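Local coordinates for RagA protein (Porphyromonas gingivalis, PDB 6SLN) that probably forms a TonB-dependent outer-membrane transporter, a plugged beta-barrel expected to import its substrate, thought to be peptides, into the periplasm, at residues A173-D179 against F346-R352; Q207-G211 against R352-E356; W362-N368 against N445-T451. All coordinates share one frame; numbering follows the deposited sequence.

Contact 1. Residues A173-D179 against F346-R352; sequences ATMNPND and FKRYSGR. With C8E ((hydroxyethyloxy)tri(ethyloxy)octane), chain J; C8E ((hydroxyethyloxy)tri(ethyloxy)octane), chain I.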
loop_
_atom_site.group_PDB
_atom_site.type_symbol
_atom_site.label_atom_id
_atom_site.label_comp_id
_atom_site.label_asym_id
_atom_site.label_seq_id
_atom_site.Cartn_x
_atom_site.Cartn_y
_atom_site.Cartn_z
ATOM N N ALA A 173 23.434 -11.124 -1.346
ATOM C CA ALA A 173 23.984 -9.950 -0.666
ATOM C C ALA A 173 23.483 -9.794 0.779
ATOM O O ALA A 173 24.181 -9.188 1.604
ATOM C CB ALA A 173 23.653 -8.682 -1.455
ATOM N N THR A 174 22.285 -10.293 1.105
ATOM C CA THR A 174 21.807 -10.214 2.483
ATOM C C THR A 174 22.440 -11.267 3.382
ATOM O O THR A 174 22.067 -11.355 4.556
ATOM C CB THR A 174 20.274 -10.350 2.554
ATOM O OG1 THR A 174 19.867 -11.702 2.256
ATOM C CG2 THR A 174 19.571 -9.358 1.597
ATOM N N MET A 175 23.383 -12.053 2.867
ATOM C CA MET A 175 24.047 -13.102 3.627
ATOM C C MET A 175 25.459 -12.673 4.006
ATOM O O MET A 175 26.125 -11.935 3.274
ATOM C CB MET A 175 24.121 -14.409 2.829
ATOM C CG MET A 175 22.790 -14.986 2.322
ATOM S SD MET A 175 23.024 -16.746 1.993
ATOM C CE MET A 175 21.341 -17.295 1.753
ATOM N N ASN A 176 25.916 -13.157 5.151
ATOM C CA ASN A 176 27.266 -12.881 5.623
ATOM C C ASN A 176 28.243 -13.817 4.914
ATOM O O ASN A 176 28.250 -15.027 5.179
ATOM C CB ASN A 176 27.314 -13.035 7.150
ATOM C CG ASN A 176 28.677 -12.721 7.756
ATOM O OD1 ASN A 176 29.648 -12.403 7.059
ATOM N ND2 ASN A 176 28.753 -12.829 9.080
ATOM N N PRO A 177 29.100 -13.294 4.026
ATOM C CA PRO A 177 29.967 -14.176 3.228
ATOM C C PRO A 177 31.044 -14.860 4.031
ATOM O O PRO A 177 31.691 -15.776 3.506
ATOM C CB PRO A 177 30.582 -13.227 2.195
ATOM C CG PRO A 177 29.923 -11.879 2.431
ATOM C CD PRO A 177 29.439 -11.879 3.827
ATOM N N ASN A 178 31.274 -14.443 5.276
ATOM C CA ASN A 178 32.188 -15.176 6.138
ATOM C C ASN A 178 31.646 -16.537 6.521
ATOM O O ASN A 178 32.416 -17.382 6.992
ATOM C CB ASN A 178 32.465 -14.387 7.400
ATOM C CG ASN A 178 33.761 -13.678 7.333
ATOM O OD1 ASN A 178 33.815 -12.478 7.538
ATOM N ND2 ASN A 178 34.827 -14.407 7.032
ATOM N N ASP A 179 30.335 -16.741 6.374
ATOM C CA ASP A 179 29.717 -18.042 6.574
ATOM C C ASP A 179 29.934 -18.987 5.400
ATOM O O ASP A 179 29.552 -20.157 5.501
ATOM C CB ASP A 179 28.221 -17.870 6.823
ATOM C CG ASP A 179 27.941 -16.944 7.976
ATOM O OD1 ASP A 179 28.812 -16.849 8.858
ATOM O OD2 ASP A 179 26.863 -16.317 8.002
ATOM N N PHE A 346 24.500 0.052 1.412
ATOM C CA PHE A 346 23.993 -1.271 1.701
ATOM C C PHE A 346 24.348 -1.536 3.149
ATOM O O PHE A 346 25.533 -1.630 3.488
ATOM C CB PHE A 346 24.621 -2.312 0.783
ATOM C CG PHE A 346 23.926 -3.631 0.801
ATOM C CD1 PHE A 346 24.160 -4.536 1.817
ATOM C CD2 PHE A 346 23.045 -3.966 -0.195
ATOM C CE1 PHE A 346 23.529 -5.744 1.832
ATOM C CE2 PHE A 346 22.420 -5.169 -0.183
ATOM C CZ PHE A 346 22.663 -6.062 0.832
ATOM N N LYS A 347 23.332 -1.614 4.004
ATOM C CA LYS A 347 23.504 -2.052 5.380
ATOM C C LYS A 347 22.815 -3.400 5.553
ATOM O O LYS A 347 21.728 -3.623 5.011
ATOM C CB LYS A 347 22.937 -1.031 6.385
ATOM C CG LYS A 347 22.975 0.425 5.921
ATOM C CD LYS A 347 22.770 1.397 7.093
ATOM C CE LYS A 347 22.745 2.856 6.624
ATOM N NZ LYS A 347 21.449 3.203 5.966
ATOM N N ARG A 348 23.445 -4.303 6.296
ATOM C CA ARG A 348 22.793 -5.558 6.636
ATOM C C ARG A 348 23.135 -5.951 8.066
ATOM O O ARG A 348 24.230 -5.665 8.558
ATOM C CB ARG A 348 23.177 -6.685 5.652
ATOM C CG ARG A 348 24.411 -7.496 6.038
ATOM C CD ARG A 348 24.471 -8.817 5.268
ATOM N NE ARG A 348 25.389 -8.754 4.137
ATOM C CZ ARG A 348 26.715 -8.779 4.236
ATOM N NH1 ARG A 348 27.306 -8.868 5.415
ATOM N NH2 ARG A 348 27.456 -8.709 3.145
ATOM N N TYR A 349 22.159 -6.567 8.735
ATOM C CA TYR A 349 22.327 -7.243 10.018
ATOM C C TYR A 349 21.993 -8.714 9.791
ATOM O O TYR A 349 20.834 -9.056 9.531
ATOM C CB TYR A 349 21.416 -6.646 11.088
ATOM C CG TYR A 349 21.548 -5.150 11.270
ATOM C CD1 TYR A 349 20.998 -4.269 10.350
ATOM C CD2 TYR A 349 22.209 -4.614 12.372
ATOM C CE1 TYR A 349 21.113 -2.905 10.513
ATOM C CE2 TYR A 349 22.322 -3.250 12.538
ATOM C CZ TYR A 349 21.770 -2.401 11.604
ATOM O OH TYR A 349 21.871 -1.038 11.751
ATOM N N SER A 350 22.998 -9.582 9.895
ATOM C CA SER A 350 22.865 -10.979 9.510
ATOM C C SER A 350 22.679 -11.877 10.719
ATOM O O SER A 350 23.257 -11.655 11.784
ATOM C CB SER A 350 24.100 -11.471 8.752
ATOM O OG SER A 350 24.653 -10.471 7.929
ATOM N N GLY A 351 21.898 -12.925 10.525
ATOM C CA GLY A 351 21.939 -14.057 11.423
ATOM C C GLY A 351 21.954 -15.343 10.624
ATOM O O GLY A 351 21.282 -15.452 9.589
ATOM N N ARG A 352 22.728 -16.324 11.074
ATOM C CA ARG A 352 22.701 -17.632 10.449
ATOM C C ARG A 352 22.839 -18.702 11.516
ATOM O O ARG A 352 23.704 -18.605 12.392
ATOM C CB ARG A 352 23.819 -17.790 9.416
ATOM C CG ARG A 352 24.246 -19.259 9.232
ATOM C CD ARG A 352 25.295 -19.437 8.155
ATOM N NE ARG A 352 24.851 -18.878 6.883
ATOM C CZ ARG A 352 23.903 -19.417 6.124
ATOM N NH1 ARG A 352 23.309 -20.547 6.507
ATOM N NH2 ARG A 352 23.554 -18.831 4.980
HETATM C C1 C8E J . 22.817 -17.273 17.235
HETATM C C2 C8E J . 21.775 -16.529 16.394
HETATM C C3 C8E J . 21.279 -17.293 15.146
HETATM C C4 C8E J . 20.284 -16.446 14.328
HETATM C C5 C8E J . 19.826 -17.082 13.014
HETATM C C6 C8E J . 18.507 -16.502 12.488
HETATM C C7 C8E J . 18.211 -16.979 11.063
HETATM C C8 C8E J . 16.924 -16.393 10.472
HETATM O O9 C8E J . 15.891 -17.366 10.462
HETATM C C10 C8E J . 14.594 -16.847 10.191
HETATM C C11 C8E J . 13.598 -17.233 11.291
HETATM O O12 C8E J . 12.784 -18.352 10.990
HETATM C C13 C8E J . 12.801 -19.333 12.021
HETATM C C14 C8E J . 12.131 -20.651 11.601
HETATM O O15 C8E J . 12.908 -21.781 11.959
HETATM C C16 C8E J . 12.818 -22.884 11.066
HETATM C C17 C8E J . 12.795 -24.201 11.848
HETATM O O18 C8E J . 12.614 -25.331 11.007
HETATM C C19 C8E J . 13.709 -26.229 10.961
HETATM C C20 C8E J . 13.250 -27.692 11.041
HETATM O O21 C8E J . 14.044 -28.536 10.217
HETATM C C1 C8E I . 24.375 -7.475 14.852
HETATM C C2 C8E I . 23.200 -8.229 15.478
HETATM C C3 C8E I . 22.665 -9.364 14.598
HETATM C C4 C8E I . 21.131 -9.478 14.656
HETATM C C5 C8E I . 20.535 -10.009 13.345
HETATM C C6 C8E I . 19.327 -10.941 13.500
HETATM C C7 C8E I . 18.644 -11.205 12.150
HETATM C C8 C8E I . 17.126 -11.384 12.295
HETATM O O9 C8E I . 16.441 -11.079 11.089
HETATM C C10 C8E I . 15.489 -12.050 10.682
HETATM C C11 C8E I . 14.432 -11.425 9.759
HETATM O O12 C8E I . 13.385 -12.333 9.438
HETATM C C13 C8E I . 12.178 -11.728 8.981
HETATM C C14 C8E I . 11.492 -12.650 7.959
HETATM O O15 C8E I . 10.111 -12.421 7.721
HETATM C C16 C8E I . 9.304 -13.525 8.115
HETATM C C17 C8E I . 9.854 -14.904 7.695
HETATM O O18 C8E I . 9.215 -16.000 8.357
HETATM C C19 C8E I . 9.500 -17.278 7.806
HETATM C C20 C8E I . 8.476 -18.320 8.271
HETATM O O21 C8E I . 8.833 -19.657 7.959
#
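Arg348 NE donates a nearly straight hydrogen bond (160° at the hydrogen) to Ala173 O at 2.8 Å, the acceptor lying in the guanidinium plane, at its edge. With CG set between the backbone N and the carbonyl carbon (chi1 90°) and the chain bent at chi3, the group turns so that Met175 O sits over one face, 3.4 Å from Arg348 CZ; there it is badly angled for any N-H, and no hydrogen bond forms. Asp179 and Arg352 run past one another in opposite senses, carboxylate almost perpendicular (82°) to guanidinium, in a long, weak salt bridge, Asp179 OD2 to Arg352 NE 3.4 Å. Each has stronger partners: Arg352 NH1 bonds Asn354 OD1, and Asp179 OD1 is held by Tyr328 and Ser330. Met175 SD lies at the guanidinium edge, 3.7 Å from Arg352 NH2. Asn176 OD1 accepts from Asn178 N, an Asx turn, while ND2 reaches Asp315. Ala173 CB packs 3.6 Å from Phe346 CZ, and Asn176 CB meets Ser350 OG. Detergent touches the strand's other side, at Ser350 O and Gly351 C. The plug loop between helix 169-173 and strand 180-186 thus meets the inner face of barrel strand 345-360, whose neighbours 325-337 and 363-377 also touch it.

Contact 2. Residues Q207-G211 against R352-E356; sequences QTKKG and RLNFE. With C8E ((hydroxyethyloxy)tri(ethyloxy)octane), chain J.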
loop_
_atom_site.group_PDB
_atom_site.type_symbol
_atom_site.label_atom_id
_atom_site.label_comp_id
_atom_site.label_asym_id
_atom_site.label_seq_id
_atom_site.Cartn_x
_atom_site.Cartn_y
_atom_site.Cartn_z
ATOM N N GLN A 207 28.690 -22.937 -0.742
ATOM C CA GLN A 207 28.450 -23.820 0.390
ATOM C C GLN A 207 28.896 -23.141 1.674
ATOM O O GLN A 207 30.081 -22.827 1.835
ATOM C CB GLN A 207 29.161 -25.159 0.230
ATOM C CG GLN A 207 28.687 -26.145 1.263
ATOM C CD GLN A 207 29.401 -27.462 1.171
ATOM O OE1 GLN A 207 30.253 -27.658 0.300
ATOM N NE2 GLN A 207 29.064 -28.382 2.074
ATOM N N THR A 208 27.954 -22.956 2.590
ATOM C CA THR A 208 28.214 -22.313 3.864
ATOM C C THR A 208 28.882 -23.289 4.841
ATOM O O THR A 208 29.000 -24.488 4.587
ATOM C CB THR A 208 26.912 -21.746 4.444
ATOM O OG1 THR A 208 26.027 -22.817 4.805
ATOM C CG2 THR A 208 26.203 -20.840 3.425
ATOM N N LYS A 209 29.324 -22.757 5.977
ATOM C CA LYS A 209 30.176 -23.516 6.882
ATOM C C LYS A 209 29.363 -24.385 7.833
ATOM O O LYS A 209 28.271 -24.018 8.274
ATOM C CB LYS A 209 31.064 -22.578 7.697
ATOM C CG LYS A 209 32.202 -21.957 6.914
ATOM C CD LYS A 209 32.747 -20.704 7.598
ATOM C CE LYS A 209 34.118 -20.318 7.033
ATOM N NZ LYS A 209 34.477 -18.881 7.249
ATOM N N LYS A 210 29.922 -25.551 8.152
ATOM C CA LYS A 210 29.415 -26.444 9.182
ATOM C C LYS A 210 30.458 -26.548 10.288
ATOM O O LYS A 210 31.646 -26.302 10.073
ATOM C CB LYS A 210 29.106 -27.844 8.624
ATOM C CG LYS A 210 28.583 -27.862 7.196
ATOM C CD LYS A 210 27.271 -27.091 7.041
ATOM C CE LYS A 210 26.639 -27.328 5.669
ATOM N NZ LYS A 210 25.919 -26.109 5.211
ATOM N N GLY A 211 30.014 -26.937 11.478
ATOM C CA GLY A 211 30.930 -27.036 12.602
ATOM C C GLY A 211 31.794 -28.288 12.554
ATOM O O GLY A 211 31.286 -29.410 12.450
ATOM N N ARG A 352 22.728 -16.324 11.074
ATOM C CA ARG A 352 22.701 -17.632 10.449
ATOM C C ARG A 352 22.839 -18.702 11.516
ATOM O O ARG A 352 23.704 -18.605 12.392
ATOM C CB ARG A 352 23.819 -17.790 9.416
ATOM C CG ARG A 352 24.246 -19.259 9.232
ATOM C CD ARG A 352 25.295 -19.437 8.155
ATOM N NE ARG A 352 24.851 -18.878 6.883
ATOM C CZ ARG A 352 23.903 -19.417 6.124
ATOM N NH1 ARG A 352 23.309 -20.547 6.507
ATOM N NH2 ARG A 352 23.554 -18.831 4.980
ATOM N N LEU A 353 21.996 -19.724 11.432
ATOM C CA LEU A 353 22.149 -20.935 12.230
ATOM C C LEU A 353 22.184 -22.113 11.266
ATOM O O LEU A 353 21.192 -22.389 10.583
ATOM C CB LEU A 353 21.022 -21.090 13.255
ATOM C CG LEU A 353 21.196 -22.347 14.103
ATOM C CD1 LEU A 353 22.569 -22.344 14.765
ATOM C CD2 LEU A 353 20.098 -22.501 15.146
ATOM N N ASN A 354 23.332 -22.778 11.189
ATOM C CA ASN A 354 23.495 -23.995 10.412
ATOM C C ASN A 354 23.530 -25.178 11.367
ATOM O O ASN A 354 24.220 -25.142 12.389
ATOM C CB ASN A 354 24.782 -23.954 9.590
ATOM C CG ASN A 354 24.613 -23.262 8.252
ATOM O OD1 ASN A 354 23.589 -22.636 7.973
ATOM N ND2 ASN A 354 25.636 -23.359 7.422
ATOM N N PHE A 355 22.797 -26.232 11.023
ATOM C CA PHE A 355 22.579 -27.349 11.929
ATOM C C PHE A 355 22.563 -28.643 11.131
ATOM O O PHE A 355 22.142 -28.663 9.972
ATOM C CB PHE A 355 21.270 -27.140 12.681
ATOM C CG PHE A 355 20.664 -28.380 13.217
ATOM C CD1 PHE A 355 21.271 -29.070 14.254
ATOM C CD2 PHE A 355 19.455 -28.840 12.716
ATOM C CE1 PHE A 355 20.699 -30.218 14.769
ATOM C CE2 PHE A 355 18.875 -29.986 13.222
ATOM C CZ PHE A 355 19.497 -30.677 14.249
ATOM N N GLU A 356 23.045 -29.717 11.751
ATOM C CA GLU A 356 23.132 -31.025 11.110
ATOM C C GLU A 356 23.278 -32.074 12.202
ATOM O O GLU A 356 24.023 -31.867 13.162
ATOM C CB GLU A 356 24.318 -31.098 10.139
ATOM C CG GLU A 356 24.319 -32.310 9.218
ATOM C CD GLU A 356 25.017 -32.044 7.880
ATOM O OE1 GLU A 356 25.099 -30.862 7.464
ATOM O OE2 GLU A 356 25.481 -33.022 7.244
HETATM C C1 C8E J . 22.817 -17.273 17.235
HETATM C C2 C8E J . 21.775 -16.529 16.394
HETATM C C3 C8E J . 21.279 -17.293 15.146
HETATM C C4 C8E J . 20.284 -16.446 14.328
HETATM C C5 C8E J . 19.826 -17.082 13.014
HETATM C C6 C8E J . 18.507 -16.502 12.488
HETATM C C7 C8E J . 18.211 -16.979 11.063
HETATM C C8 C8E J . 16.924 -16.393 10.472
HETATM O O9 C8E J . 15.891 -17.366 10.462
HETATM C C10 C8E J . 14.594 -16.847 10.191
HETATM C C11 C8E J . 13.598 -17.233 11.291
HETATM O O12 C8E J . 12.784 -18.352 10.990
HETATM C C13 C8E J . 12.801 -19.333 12.021
HETATM C C14 C8E J . 12.131 -20.651 11.601
HETATM O O15 C8E J . 12.908 -21.781 11.959
HETATM C C16 C8E J . 12.818 -22.884 11.066
HETATM C C17 C8E J . 12.795 -24.201 11.848
HETATM O O18 C8E J . 12.614 -25.331 11.007
HETATM C C19 C8E J . 13.709 -26.229 10.961
HETATM C C20 C8E J . 13.250 -27.692 11.041
HETATM O O21 C8E J . 14.044 -28.536 10.217
#
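Asn354 turns its carboxamide from barrel strand 345-360 toward Thr208 and Lys209, where the plug strand 203-208 gives way to the link leading to the first barrel strand, 218-230. This is the plug-to-barrel junction of the TonB-dependent receptor fold. A single nitrogen, ND2, serves both partners: it gives a hydrogen bond to Thr208 OG1 at 2.7 Å, with the hydroxyl in the amide plane, and another to Lys209 O at 2.8 Å, tilted from that plane. On the opposite end of the same amide, OD1 accepts from Arg352 NH1 at 2.6 Å, although the bond is bent (135° at the hydrogen). Both ends being engaged, the rotation of the amide is fixed. The methyl of Thr208, anti to the carbonyl carbon, lies over one face of the Arg352 guanidinium, nearer its rim than its centre, with CG2 3.7 Å from Arg352 NH2. Thr208 OG1 is also bonded to Asp163. The Lys210 chain bends at chi2 and chi4 and crosses Asn354, its ammonium reaching Asp163 and Asn368, with a weak bond to Thr208 OG1. Beyond them lies Glu356, whose OE2 pairs with Lys364; its other oxygen, OE1, does not reach Lys210: Lys210 NZ and Glu356 OE1 stand 5.3 Å apart.

Contact 3. Residues W362-N368 against N445-T451; sequences WLKVGAN and NGFAQIT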
loop_
_atom_site.group_PDB
_atom_site.type_symbol
_atom_site.label_atom_id
_atom_site.label_comp_id
_atom_site.label_asym_id
_atom_site.label_seq_id
_atom_site.Cartn_x
_atom_site.Cartn_y
_atom_site.Cartn_z
ATOM N N TRP A 362 19.849 -44.665 10.559
ATOM C CA TRP A 362 19.269 -44.546 9.224
ATOM C C TRP A 362 18.807 -43.139 8.854
ATOM O O TRP A 362 18.350 -42.931 7.723
ATOM C CB TRP A 362 18.097 -45.524 9.072
ATOM C CG TRP A 362 17.035 -45.419 10.137
ATOM C CD1 TRP A 362 16.964 -46.137 11.300
ATOM C CD2 TRP A 362 15.875 -44.567 10.122
ATOM N NE1 TRP A 362 15.842 -45.775 12.014
ATOM C CE2 TRP A 362 15.159 -44.815 11.312
ATOM C CE3 TRP A 362 15.380 -43.616 9.223
ATOM C CZ2 TRP A 362 13.976 -44.145 11.625
ATOM C CZ3 TRP A 362 14.209 -42.954 9.533
ATOM C CH2 TRP A 362 13.519 -43.220 10.725
ATOM N N LEU A 363 18.915 -42.166 9.753
ATOM C CA LEU A 363 18.386 -40.837 9.473
ATOM C C LEU A 363 19.382 -39.769 9.899
ATOM O O LEU A 363 19.951 -39.833 10.992
ATOM C CB LEU A 363 17.037 -40.603 10.188
ATOM C CG LEU A 363 16.478 -39.173 10.177
ATOM C CD1 LEU A 363 16.097 -38.753 8.754
ATOM C CD2 LEU A 363 15.300 -39.015 11.128
ATOM N N LYS A 364 19.572 -38.780 9.033
ATOM C CA LYS A 364 20.367 -37.599 9.340
ATOM C C LYS A 364 19.595 -36.388 8.841
ATOM O O LYS A 364 19.155 -36.385 7.688
ATOM C CB LYS A 364 21.748 -37.685 8.671
ATOM C CG LYS A 364 22.663 -36.495 8.916
ATOM C CD LYS A 364 23.476 -36.145 7.671
ATOM C CE LYS A 364 24.959 -36.490 7.831
ATOM N NZ LYS A 364 25.812 -35.684 6.910
ATOM N N VAL A 365 19.404 -35.377 9.694
ATOM C CA VAL A 365 18.655 -34.183 9.312
ATOM C C VAL A 365 19.529 -32.933 9.493
ATOM O O VAL A 365 20.622 -32.985 10.064
ATOM C CB VAL A 365 17.338 -34.039 10.094
ATOM C CG1 VAL A 365 16.569 -35.337 10.088
ATOM C CG2 VAL A 365 17.612 -33.565 11.515
ATOM N N GLY A 366 19.024 -31.798 8.992
ATOM C CA GLY A 366 19.741 -30.536 9.104
ATOM C C GLY A 366 18.929 -29.362 8.594
ATOM O O GLY A 366 17.932 -29.519 7.884
ATOM N N ALA A 367 19.363 -28.168 8.988
ATOM C CA ALA A 367 18.772 -26.926 8.499
ATOM C C ALA A 367 19.870 -25.883 8.301
ATOM O O ALA A 367 20.865 -25.848 9.038
ATOM C CB ALA A 367 17.688 -26.389 9.445
ATOM N N ASN A 368 19.692 -25.036 7.288
ATOM C CA ASN A 368 20.710 -24.036 6.991
ATOM C C ASN A 368 20.084 -22.652 7.033
ATOM O O ASN A 368 20.078 -21.926 6.032
ATOM C CB ASN A 368 21.370 -24.301 5.630
ATOM C CG ASN A 368 22.199 -25.592 5.609
ATOM O OD1 ASN A 368 23.276 -25.667 6.202
ATOM N ND2 ASN A 368 21.691 -26.612 4.923
ATOM N N ASN A 445 15.561 -23.475 5.252
ATOM C CA ASN A 445 15.868 -24.704 4.535
ATOM C C ASN A 445 15.919 -25.853 5.523
ATOM O O ASN A 445 16.556 -25.738 6.571
ATOM C CB ASN A 445 17.213 -24.596 3.822
ATOM C CG ASN A 445 17.536 -23.174 3.416
ATOM O OD1 ASN A 445 18.243 -22.479 4.131
ATOM N ND2 ASN A 445 17.033 -22.737 2.258
ATOM N N GLY A 446 15.256 -26.948 5.182
ATOM C CA GLY A 446 15.381 -28.173 5.944
ATOM C C GLY A 446 15.559 -29.347 5.005
ATOM O O GLY A 446 15.052 -29.354 3.883
ATOM N N PHE A 447 16.294 -30.350 5.484
ATOM C CA PHE A 447 16.501 -31.566 4.710
ATOM C C PHE A 447 16.474 -32.786 5.622
ATOM O O PHE A 447 16.899 -32.732 6.780
ATOM C CB PHE A 447 17.823 -31.536 3.908
ATOM C CG PHE A 447 19.047 -31.830 4.730
ATOM C CD1 PHE A 447 19.446 -33.138 4.979
ATOM C CD2 PHE A 447 19.809 -30.785 5.256
ATOM C CE1 PHE A 447 20.571 -33.398 5.759
ATOM C CE2 PHE A 447 20.936 -31.039 6.022
ATOM C CZ PHE A 447 21.319 -32.347 6.272
ATOM N N ALA A 448 15.981 -33.894 5.070
ATOM C CA ALA A 448 16.024 -35.203 5.706
ATOM C C ALA A 448 16.819 -36.154 4.826
ATOM O O ALA A 448 16.680 -36.139 3.599
ATOM C CB ALA A 448 14.616 -35.767 5.920
ATOM N N GLN A 449 17.663 -36.974 5.441
ATOM C CA GLN A 449 18.427 -37.966 4.694
ATOM C C GLN A 449 18.146 -39.343 5.277
ATOM O O GLN A 449 18.542 -39.643 6.408
ATOM C CB GLN A 449 19.918 -37.651 4.699
ATOM C CG GLN A 449 20.504 -37.774 3.309
ATOM C CD GLN A 449 21.994 -37.572 3.271
ATOM O OE1 GLN A 449 22.482 -36.520 2.847
ATOM N NE2 GLN A 449 22.733 -38.586 3.707
ATOM N N ILE A 450 17.457 -40.167 4.497
ATOM C CA ILE A 450 17.096 -41.523 4.881
ATOM C C ILE A 450 18.002 -42.488 4.124
ATOM O O ILE A 450 17.961 -42.550 2.886
ATOM C CB ILE A 450 15.618 -41.818 4.583
ATOM C CG1 ILE A 450 14.709 -40.783 5.253
ATOM C CG2 ILE A 450 15.271 -43.205 5.048
ATOM C CD1 ILE A 450 13.264 -41.251 5.431
ATOM N N THR A 451 18.831 -43.231 4.863
ATOM C CA THR A 451 19.576 -44.353 4.298
ATOM C C THR A 451 18.934 -45.649 4.787
ATOM O O THR A 451 19.186 -46.079 5.925
ATOM C CB THR A 451 21.059 -44.296 4.685
ATOM O OG1 THR A 451 21.199 -43.850 6.041
ATOM C CG2 THR A 451 21.808 -43.333 3.767
#
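Two neighbouring strands of the barrel wall, 363-377 and 435-450, run antiparallel here, their short segments 4.7 Å apart at closest approach and inclined at 169°. Lys364 and Gln449 form a hydrogen-bonded pair, with Lys364 N to Gln449 O at 2.9 Å and Gln449 N to Lys364 O at 2.8 Å. Gly366 and Phe447 form the next such pair, Phe447 N reaching Gly366 O at 3.0 Å and Gly366 N returning to Phe447 O at 3.2 Å. At the ends, Thr451 N bonds to Trp362 O, and Asn368 N to Asn445 O. A chi1 of 79° swings the Phe447 ring back over the partner strand, so that Gly366 N lies over one face; the absence of a side chain on Gly366 makes room for the ring. In this transmembrane barrel the alternation of side chains largely separates polar from apolar: Lys364 and Gln449 share a face with the aromatic Phe447, and there Lys364 pairs with Glu356 while Lys459 makes a cation-pi contact with Phe447. Leu363, Val365, Ala448 and Ile450 take the other face, where Ala448 touches a bound phospholipid and Leu363 and Val365 pack on a second copy of the protein. Leu363 CD1 packs loosely against Ala448 CB and Ile450 CG1, while Ile450 CG2 lies beside the Trp362 ring, 4.2 Å from CE3.

How the contacts relate
Contacts 1 and 2 both hold the plug against strand 345-360 and share Arg352, whereas contact 3 joins barrel strands to each other. Contact 1 is buried and nearest the centre of the chain; contacts 2 and 3 are partly buried and both adjoin the second subunit. Their chemistry follows: side chains reaching carbonyls, a hydroxyl and a carboxylate on the plug side, regular backbone pairing with an apolar surface facing lipid and the second subunit in the wall. Contact 2 lies between the other two. Lys209 donates from its backbone N to Asp179 O and from NZ to Asn178 O of contact 1, the backbones of Phe355 and Ala367 pair, and the shared Arg352 also packs on Asn368 of contact 3.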